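Local coordinates for protein transcriptional regulator, TetR family (PDB 3VPR) that represses transcription as a TetR-family regulator, probably by binding regulatory DNA through a helix-turn-helix motif, at residues Ser46-Leu51 with Pro109-Lys114; Ser55-Lys60 with Ala87-Glu92; Lys76-Arg81 with Arg127-Arg132. One frame throughout, in Å; residues are numbered along the deposited sequence.

Interaction 1. Residues Ser46-Leu51 with Pro109-Lys114; sequences SKEEIL and PENRLK
The carboxylate of E48 and the side-chain amide of N111 are nearly coplanar, their planes only 2° apart, and neither flat group lays a face on the other. The amide nitrogen lies close to the carboxylate plane and points at OE2. N111 ND2 donates to E48 OE2 in a nearly straight bond, with an N-H...O angle of 166°. The modelled separation of 2.3 Å between N111 ND2 and E48 OE2 is too short for an ordinary bond of this kind, so the pairing fits the angle while its length is doubtful. The second oxygen, E48 OE1, is 2.8 Å from N111 ND2, but the angle there is too poor for a hydrogen bond.

The E48 chain leaves its helix with CG anti to the backbone N (chi1 -174°) and then bends at chi2, which swings the carboxylate across to the start of helix 109-135. There OE2 also accepts from the backbone N of S108, so OE2 has two donors, the doubtful one from N111 and that of S108, and the carboxylate meets the beginning of that helix, whose dipole would be expected to favour a negative charge. Side-chain packing flanks the link: E48 and L51 rest on L107, and N111 lies against Y52.

The first turn of the E48 helix is itself fixed by S46, the N-cap residue, whose OG accepts from E49 N at 3.1 Å. This surface contact thus joins the start of helix 47-70, which follows the predicted helix-turn-helix, to the C-terminal domain, an arrangement characteristic of the TetR fold, where the fourth helix connects the DNA-binding and regulatory parts.

Interaction 2. Residues Ser55-Lys60 with Ala87-Glu92; sequences SLLALK and ARYFEE
Y89 reaches across to helix 55-60 and makes the one hydrogen bond of this contact, from its hydroxyl to a main-chain carbonyl. Y89 OH donates to L57 O over 2.8 Å, with a C=O...O angle of 140°. The donor is tilted 31° from the carbonyl plane, while the carbonyl oxygen itself lies at the edge of the tyrosine ring, near the ring plane. With CG anti to the backbone N (chi1 -172°), the Y89 side chain extends away from its own helix, and its far end bridges two backbones whose closest CA atoms, those of A58 and F90, are 8.1 Å apart.

The ring carbon Y89 CE2 lies 3.1 Å from A58 O, which meets the ring obliquely, so the tyrosine sits against two successive carbonyls of the same helical turn. Helix 47-70 and helix 75-92 are the fourth and fifth helices of the TetR fold, and this tyrosine bridges them near the centre of the chain. A58 meets the ring through its carbonyl, its methyl remaining farther off.

No apolar pair joins the segments; L57 CD2 merely comes within 4.0 Å of Y89 OH, and the two side chains pass at a slant. Other helices pack on both segments: F96 of helix 94-103 lies against both L57 and A58, L59 packs on M100 and L118, and F90, directed away from helix 55-60, rests on M158 and I159 of helix 144-161.

Interaction 3. Residues Lys76-Arg81 with Arg127-Arg132; sequences KEALRR and RAILRR
I129 packs directly onto A78, and both of its branches are used. I129 CG2, anti to the backbone N, reaches the methyl A78 CB at 3.9 Å and also borders the backbone N of L79. The other branch, beside the backbone N, carries I129 CD1 to within 3.7 Å of A78 O, so the isoleucine lies against main chain as well as methyl groups. A step along, L79 CD1 meets L130 CD2 at 4.1 Å, the two side chains slanting past one another. All four residues are buried, and no hydrogen bond crosses between the segments.

R132 forms the loose rim: it starts toward helix 76-81, yet its side chain comes no nearer than 5.0 Å and its guanidinium instead binds V72 O. E77 and R80 pair in a salt bridge on the far face of their helix, turned from helix 127-132.

The two segments run nearly antiparallel, at 159°, with axes 9.5 Å apart. Around them, A69 and L70 of helix 47-70 touch I129, helix 144-161 meets L130 through A147, H178 of helix 170-183 touches L79, and L185 of the second subunit packs on L79 and L130.

The three contacts pair three long helices in every combination: helix 47-70 takes part in interactions 1 and 2, helix 75-92 in 2 and 3, and helix 109-135 in 1 and 3. Interactions 1 and 3 lie on opposite sides of the chain's centre, their centres 31 Å apart, with interaction 2 close to the middle. Chemistry follows position. The surface contact beside the DNA-binding domain relies on a carboxylate and an amide, the partly buried central one on a tyrosine hydroxyl and a backbone carbonyl, and the buried distal one on aliphatic side chains, partly laid against main chain, with no hydrogen bond across. Of the three, only interaction 3 is reached by the second subunit.

Interaction 1. Residues Ser46-Leu51 with Pro109-Lys114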
# COMPACT_ATOMS: atom_id res chain seq x y z
N SER A 46 6.95 -28.20 2.07
CA SER A 46 7.52 -27.32 1.06
C SER A 46 7.71 -25.93 1.61
O SER A 46 7.14 -25.56 2.64
CB SER A 46 6.60 -27.23 -0.16
OG SER A 46 5.36 -26.63 0.19
N LYS A 47 8.51 -25.15 0.89
CA LYS A 47 8.79 -23.77 1.23
C LYS A 47 7.50 -22.96 1.10
O LYS A 47 7.21 -22.08 1.91
CB LYS A 47 9.83 -23.21 0.26
CG LYS A 47 10.28 -21.78 0.52
CD LYS A 47 11.13 -21.29 -0.68
CE LYS A 47 11.40 -19.80 -0.63
NZ LYS A 47 12.12 -19.34 -1.85
N GLU A 48 6.73 -23.28 0.07
CA GLU A 48 5.48 -22.58 -0.21
C GLU A 48 4.48 -22.77 0.93
O GLU A 48 3.73 -21.86 1.25
CB GLU A 48 4.91 -23.09 -1.55
CG GLU A 48 3.67 -22.38 -2.07
CD GLU A 48 2.39 -22.86 -1.42
OE1 GLU A 48 2.39 -23.99 -0.88
OE2 GLU A 48 1.38 -22.12 -1.45
N GLU A 49 4.49 -23.95 1.55
CA GLU A 49 3.59 -24.22 2.66
C GLU A 49 3.97 -23.37 3.86
O GLU A 49 3.09 -22.98 4.64
CB GLU A 49 3.61 -25.70 3.03
CG GLU A 49 2.85 -26.05 4.31
CD GLU A 49 1.35 -25.92 4.17
OE1 GLU A 49 0.85 -26.01 3.03
OE2 GLU A 49 0.66 -25.75 5.19
N ILE A 50 5.26 -23.07 4.01
CA ILE A 50 5.74 -22.24 5.13
C ILE A 50 5.23 -20.81 4.93
O ILE A 50 4.70 -20.19 5.86
CB ILE A 50 7.30 -22.23 5.21
CG1 ILE A 50 7.81 -23.64 5.52
CG2 ILE A 50 7.78 -21.24 6.29
CD1 ILE A 50 9.33 -23.74 5.69
N LEU A 51 5.38 -20.31 3.70
CA LEU A 51 4.89 -18.99 3.35
C LEU A 51 3.37 -18.95 3.53
O LEU A 51 2.81 -17.97 3.99
CB LEU A 51 5.22 -18.67 1.89
CG LEU A 51 4.50 -17.44 1.34
CD1 LEU A 51 4.90 -16.22 2.16
CD2 LEU A 51 4.82 -17.23 -0.13
N PRO A 109 -2.35 -21.57 -6.28
CA PRO A 109 -3.72 -21.04 -6.41
C PRO A 109 -4.65 -21.34 -5.23
O PRO A 109 -5.30 -20.44 -4.70
CB PRO A 109 -4.21 -21.66 -7.72
CG PRO A 109 -2.96 -21.73 -8.53
CD PRO A 109 -1.93 -22.25 -7.52
N GLU A 110 -4.72 -22.59 -4.81
CA GLU A 110 -5.62 -22.90 -3.70
C GLU A 110 -5.20 -22.24 -2.39
O GLU A 110 -6.06 -21.86 -1.59
CB GLU A 110 -5.78 -24.41 -3.51
CG GLU A 110 -6.66 -24.78 -2.31
CD GLU A 110 -7.30 -26.16 -2.41
OE1 GLU A 110 -6.58 -27.14 -2.71
OE2 GLU A 110 -8.53 -26.26 -2.18
N ASN A 111 -3.90 -22.09 -2.17
CA ASN A 111 -3.46 -21.44 -0.93
C ASN A 111 -3.81 -19.97 -1.01
O ASN A 111 -4.33 -19.40 -0.07
CB ASN A 111 -1.95 -21.58 -0.71
CG ASN A 111 -1.57 -22.95 -0.21
OD1 ASN A 111 -2.38 -23.67 0.37
ND2 ASN A 111 -0.32 -23.32 -0.41
N ARG A 112 -3.55 -19.37 -2.17
CA ARG A 112 -3.83 -17.96 -2.37
C ARG A 112 -5.31 -17.74 -2.13
O ARG A 112 -5.73 -16.67 -1.69
CB ARG A 112 -3.49 -17.53 -3.80
CG ARG A 112 -3.37 -16.03 -4.00
CD ARG A 112 -3.58 -15.66 -5.45
NE ARG A 112 -3.00 -16.66 -6.34
CZ ARG A 112 -1.70 -16.78 -6.58
NH1 ARG A 112 -0.85 -15.95 -5.99
NH2 ARG A 112 -1.26 -17.73 -7.39
N LEU A 113 -6.10 -18.77 -2.43
CA LEU A 113 -7.55 -18.73 -2.28
C LEU A 113 -8.01 -18.59 -0.85
O LEU A 113 -8.82 -17.72 -0.55
CB LEU A 113 -8.18 -19.99 -2.89
CG LEU A 113 -9.71 -20.12 -2.90
CD1 LEU A 113 -10.11 -21.31 -3.78
CD2 LEU A 113 -10.23 -20.31 -1.49
N LYS A 114 -7.52 -19.46 0.03
CA LYS A 114 -7.93 -19.39 1.42
C LYS A 114 -7.39 -18.12 2.07
O LYS A 114 -7.97 -17.60 3.02
CB LYS A 114 -7.44 -20.62 2.19
CG LYS A 114 -7.92 -21.94 1.61
CD LYS A 114 -7.54 -23.12 2.48
CE LYS A 114 -8.67 -23.50 3.42
NZ LYS A 114 -9.85 -24.01 2.67

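Interaction 2. Residues Ser55-Lys60 with Ala87-Glu92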
# COMPACT_ATOMS: atom_id res chain seq x y z
N SER A 55 1.28 -16.61 6.23
CA SER A 55 0.21 -15.73 5.76
C SER A 55 -1.08 -16.00 6.52
O SER A 55 -1.73 -15.07 7.00
CB SER A 55 -0.02 -15.93 4.26
OG SER A 55 1.15 -15.59 3.54
N LEU A 56 -1.44 -17.27 6.64
CA LEU A 56 -2.64 -17.67 7.37
C LEU A 56 -2.59 -17.12 8.80
O LEU A 56 -3.52 -16.45 9.25
CB LEU A 56 -2.73 -19.20 7.40
CG LEU A 56 -4.04 -19.88 7.00
CD1 LEU A 56 -4.53 -19.34 5.66
CD2 LEU A 56 -3.80 -21.39 6.93
N LEU A 57 -1.50 -17.39 9.51
CA LEU A 57 -1.32 -16.92 10.89
C LEU A 57 -1.56 -15.41 11.01
O LEU A 57 -2.21 -14.94 11.94
CB LEU A 57 0.09 -17.25 11.38
CG LEU A 57 0.50 -16.89 12.81
CD1 LEU A 57 1.59 -17.85 13.27
CD2 LEU A 57 0.98 -15.43 12.90
N ALA A 58 -1.02 -14.65 10.07
CA ALA A 58 -1.21 -13.21 10.10
C ALA A 58 -2.65 -12.82 9.79
O ALA A 58 -3.22 -12.00 10.50
CB ALA A 58 -0.25 -12.54 9.11
N LEU A 59 -3.22 -13.40 8.74
CA LEU A 59 -4.59 -13.09 8.33
C LEU A 59 -5.67 -13.58 9.29
O LEU A 59 -6.67 -12.89 9.48
CB LEU A 59 -4.86 -13.63 6.92
CG LEU A 59 -4.06 -12.90 5.83
CD1 LEU A 59 -4.15 -13.63 4.50
CD2 LEU A 59 -4.58 -11.48 5.71
N LYS A 60 -5.48 -14.76 9.89
CA LYS A 60 -6.46 -15.29 10.83
C LYS A 60 -6.47 -14.42 12.08
O LYS A 60 -7.52 -14.10 12.62
CB LYS A 60 -6.14 -16.73 11.22
CG LYS A 60 -6.59 -17.76 10.18
CD LYS A 60 -6.31 -19.19 10.64
CE LYS A 60 -6.90 -20.22 9.67
NZ LYS A 60 -6.54 -21.62 10.05
N ALA A 87 -4.23 -2.34 13.62
CA ALA A 87 -2.90 -1.73 13.74
C ALA A 87 -2.05 -2.35 14.84
O ALA A 87 -0.84 -2.49 14.69
CB ALA A 87 -3.04 -0.21 13.97
N ARG A 88 -2.67 -2.69 15.96
CA ARG A 88 -1.93 -3.30 17.06
C ARG A 88 -1.45 -4.68 16.64
O ARG A 88 -0.28 -5.02 16.82
CB ARG A 88 -2.79 -3.41 18.32
CG ARG A 88 -2.16 -4.30 19.37
CD ARG A 88 -2.88 -4.25 20.70
NE ARG A 88 -2.43 -3.13 21.52
CZ ARG A 88 -2.73 -2.97 22.80
NH1 ARG A 88 -3.49 -3.86 23.44
NH2 ARG A 88 -2.27 -1.91 23.45
N TYR A 89 -2.34 -5.48 16.07
CA TYR A 89 -1.97 -6.81 15.63
C TYR A 89 -0.86 -6.71 14.59
O TYR A 89 0.11 -7.46 14.63
CB TYR A 89 -3.17 -7.52 15.01
CG TYR A 89 -2.89 -8.97 14.71
CD1 TYR A 89 -2.96 -9.93 15.72
CD2 TYR A 89 -2.52 -9.38 13.44
CE1 TYR A 89 -2.67 -11.26 15.47
CE2 TYR A 89 -2.22 -10.72 13.17
CZ TYR A 89 -2.30 -11.65 14.20
OH TYR A 89 -2.00 -12.97 13.96
N PHE A 90 -1.01 -5.79 13.64
CA PHE A 90 -0.00 -5.61 12.60
C PHE A 90 1.39 -5.38 13.21
O PHE A 90 2.36 -6.02 12.81
CB PHE A 90 -0.38 -4.42 11.72
CG PHE A 90 0.80 -3.73 11.09
CD1 PHE A 90 1.53 -4.36 10.08
CD2 PHE A 90 1.19 -2.45 11.51
CE1 PHE A 90 2.64 -3.73 9.49
CE2 PHE A 90 2.30 -1.81 10.94
CZ PHE A 90 3.03 -2.45 9.92
N GLU A 91 1.46 -4.48 14.18
CA GLU A 91 2.73 -4.16 14.83
C GLU A 91 3.34 -5.27 15.67
O GLU A 91 4.56 -5.40 15.73
CB GLU A 91 2.57 -2.90 15.69
CG GLU A 91 3.77 -2.63 16.59
CD GLU A 91 3.79 -1.22 17.15
OE1 GLU A 91 2.74 -0.77 17.66
OE2 GLU A 91 4.86 -0.57 17.09
N GLU A 92 2.51 -6.07 16.34
CA GLU A 92 3.02 -7.15 17.18
C GLU A 92 3.51 -8.32 16.33
O GLU A 92 4.36 -9.10 16.75
CB GLU A 92 1.93 -7.65 18.13
CG GLU A 92 1.28 -6.57 18.97
CD GLU A 92 0.11 -7.11 19.77
OE1 GLU A 92 -0.77 -7.76 19.16
OE2 GLU A 92 0.06 -6.88 21.00

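Interaction 3. Residues Lys76-Arg81 with Arg127-Arg132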
# COMPACT_ATOMS: atom_id res chain seq x y z
N LYS A 76 -19.58 4.04 15.76
CA LYS A 76 -18.39 4.89 15.80
C LYS A 76 -17.28 4.24 16.61
O LYS A 76 -16.11 4.29 16.23
CB LYS A 76 -18.71 6.26 16.40
CG LYS A 76 -19.68 7.11 15.59
CD LYS A 76 -19.73 8.54 16.11
CE LYS A 76 -20.09 8.59 17.59
NZ LYS A 76 -19.94 9.96 18.17
N GLU A 77 -17.67 3.64 17.73
CA GLU A 77 -16.73 2.97 18.62
C GLU A 77 -16.29 1.64 18.01
O GLU A 77 -15.17 1.18 18.22
CB GLU A 77 -17.40 2.76 19.98
CG GLU A 77 -16.46 2.34 21.09
CD GLU A 77 -15.30 3.29 21.26
OE1 GLU A 77 -15.53 4.52 21.21
OE2 GLU A 77 -14.16 2.82 21.47
N ALA A 78 -17.19 1.02 17.25
CA ALA A 78 -16.89 -0.25 16.61
C ALA A 78 -15.84 -0.03 15.52
O ALA A 78 -14.95 -0.86 15.31
CB ALA A 78 -18.16 -0.83 15.99
N LEU A 79 -15.93 1.10 14.83
CA LEU A 79 -14.98 1.40 13.78
C LEU A 79 -13.61 1.67 14.39
O LEU A 79 -12.60 1.21 13.88
CB LEU A 79 -15.43 2.62 12.97
CG LEU A 79 -14.45 3.08 11.88
CD1 LEU A 79 -14.30 1.98 10.83
CD2 LEU A 79 -14.95 4.37 11.24
N ARG A 80 -13.58 2.39 15.51
CA ARG A 80 -12.31 2.72 16.16
C ARG A 80 -11.59 1.47 16.68
O ARG A 80 -10.37 1.33 16.52
CB ARG A 80 -12.53 3.71 17.31
CG ARG A 80 -11.22 4.16 17.98
CD ARG A 80 -11.43 5.32 18.97
NE ARG A 80 -12.04 4.90 20.24
CZ ARG A 80 -11.41 4.22 21.20
NH1 ARG A 80 -10.14 3.86 21.06
NH2 ARG A 80 -12.06 3.89 22.31
N ARG A 81 -12.35 0.57 17.29
CA ARG A 81 -11.76 -0.65 17.81
C ARG A 81 -11.24 -1.49 16.65
O ARG A 81 -10.16 -2.05 16.73
CB ARG A 81 -12.79 -1.43 18.62
CG ARG A 81 -13.42 -0.60 19.73
CD ARG A 81 -13.76 -1.45 20.93
NE ARG A 81 -12.55 -1.86 21.63
CZ ARG A 81 -12.44 -2.98 22.33
NH1 ARG A 81 -13.47 -3.81 22.43
NH2 ARG A 81 -11.29 -3.27 22.93
N ARG A 127 -16.99 -3.41 6.25
CA ARG A 127 -18.13 -2.91 5.51
C ARG A 127 -19.40 -3.05 6.34
O ARG A 127 -20.25 -2.15 6.33
CB ARG A 127 -18.29 -3.66 4.19
CG ARG A 127 -17.14 -3.42 3.22
CD ARG A 127 -17.46 -3.95 1.83
NE ARG A 127 -16.33 -3.78 0.92
CZ ARG A 127 -16.31 -4.20 -0.35
NH1 ARG A 127 -17.37 -4.83 -0.85
NH2 ARG A 127 -15.24 -4.01 -1.10
N ALA A 128 -19.53 -4.17 7.04
CA ALA A 128 -20.71 -4.40 7.88
C ALA A 128 -20.80 -3.33 8.96
O ALA A 128 -21.89 -2.87 9.27
CB ALA A 128 -20.66 -5.80 8.52
N ILE A 129 -19.67 -2.95 9.55
CA ILE A 129 -19.67 -1.91 10.58
C ILE A 129 -20.09 -0.57 9.97
O ILE A 129 -20.90 0.15 10.53
CB ILE A 129 -18.28 -1.74 11.22
CG1 ILE A 129 -17.90 -3.00 12.01
CG2 ILE A 129 -18.27 -0.53 12.13
CD1 ILE A 129 -16.51 -2.93 12.62
N LEU A 130 -19.53 -0.24 8.81
CA LEU A 130 -19.85 1.02 8.14
C LEU A 130 -21.31 1.03 7.70
O LEU A 130 -22.02 2.02 7.89
CB LEU A 130 -18.94 1.22 6.93
CG LEU A 130 -17.45 1.35 7.27
CD1 LEU A 130 -16.61 1.33 5.99
CD2 LEU A 130 -17.22 2.62 8.07
N ARG A 131 -21.76 -0.08 7.10
CA ARG A 131 -23.13 -0.16 6.63
C ARG A 131 -24.13 0.02 7.78
O ARG A 131 -25.17 0.69 7.61
CB ARG A 131 -23.37 -1.50 5.92
CG ARG A 131 -24.82 -1.74 5.54
CD ARG A 131 -24.98 -2.87 4.53
NE ARG A 131 -24.01 -3.94 4.73
CZ ARG A 131 -22.91 -4.10 3.99
NH1 ARG A 131 -22.64 -3.26 3.00
NH2 ARG A 131 -22.07 -5.08 4.27
N ARG A 132 -23.83 -0.56 8.94
CA ARG A 132 -24.73 -0.41 10.09
C ARG A 132 -24.77 1.06 10.47
O ARG A 132 -25.83 1.58 10.82
CB ARG A 132 -24.23 -1.23 11.28
CG ARG A 132 -24.44 -2.73 11.15
CD ARG A 132 -23.66 -3.46 12.25
NE ARG A 132 -23.71 -2.72 13.52
CZ ARG A 132 -22.89 -2.92 14.55
NH1 ARG A 132 -21.94 -3.85 14.48
NH2 ARG A 132 -23.01 -2.18 15.64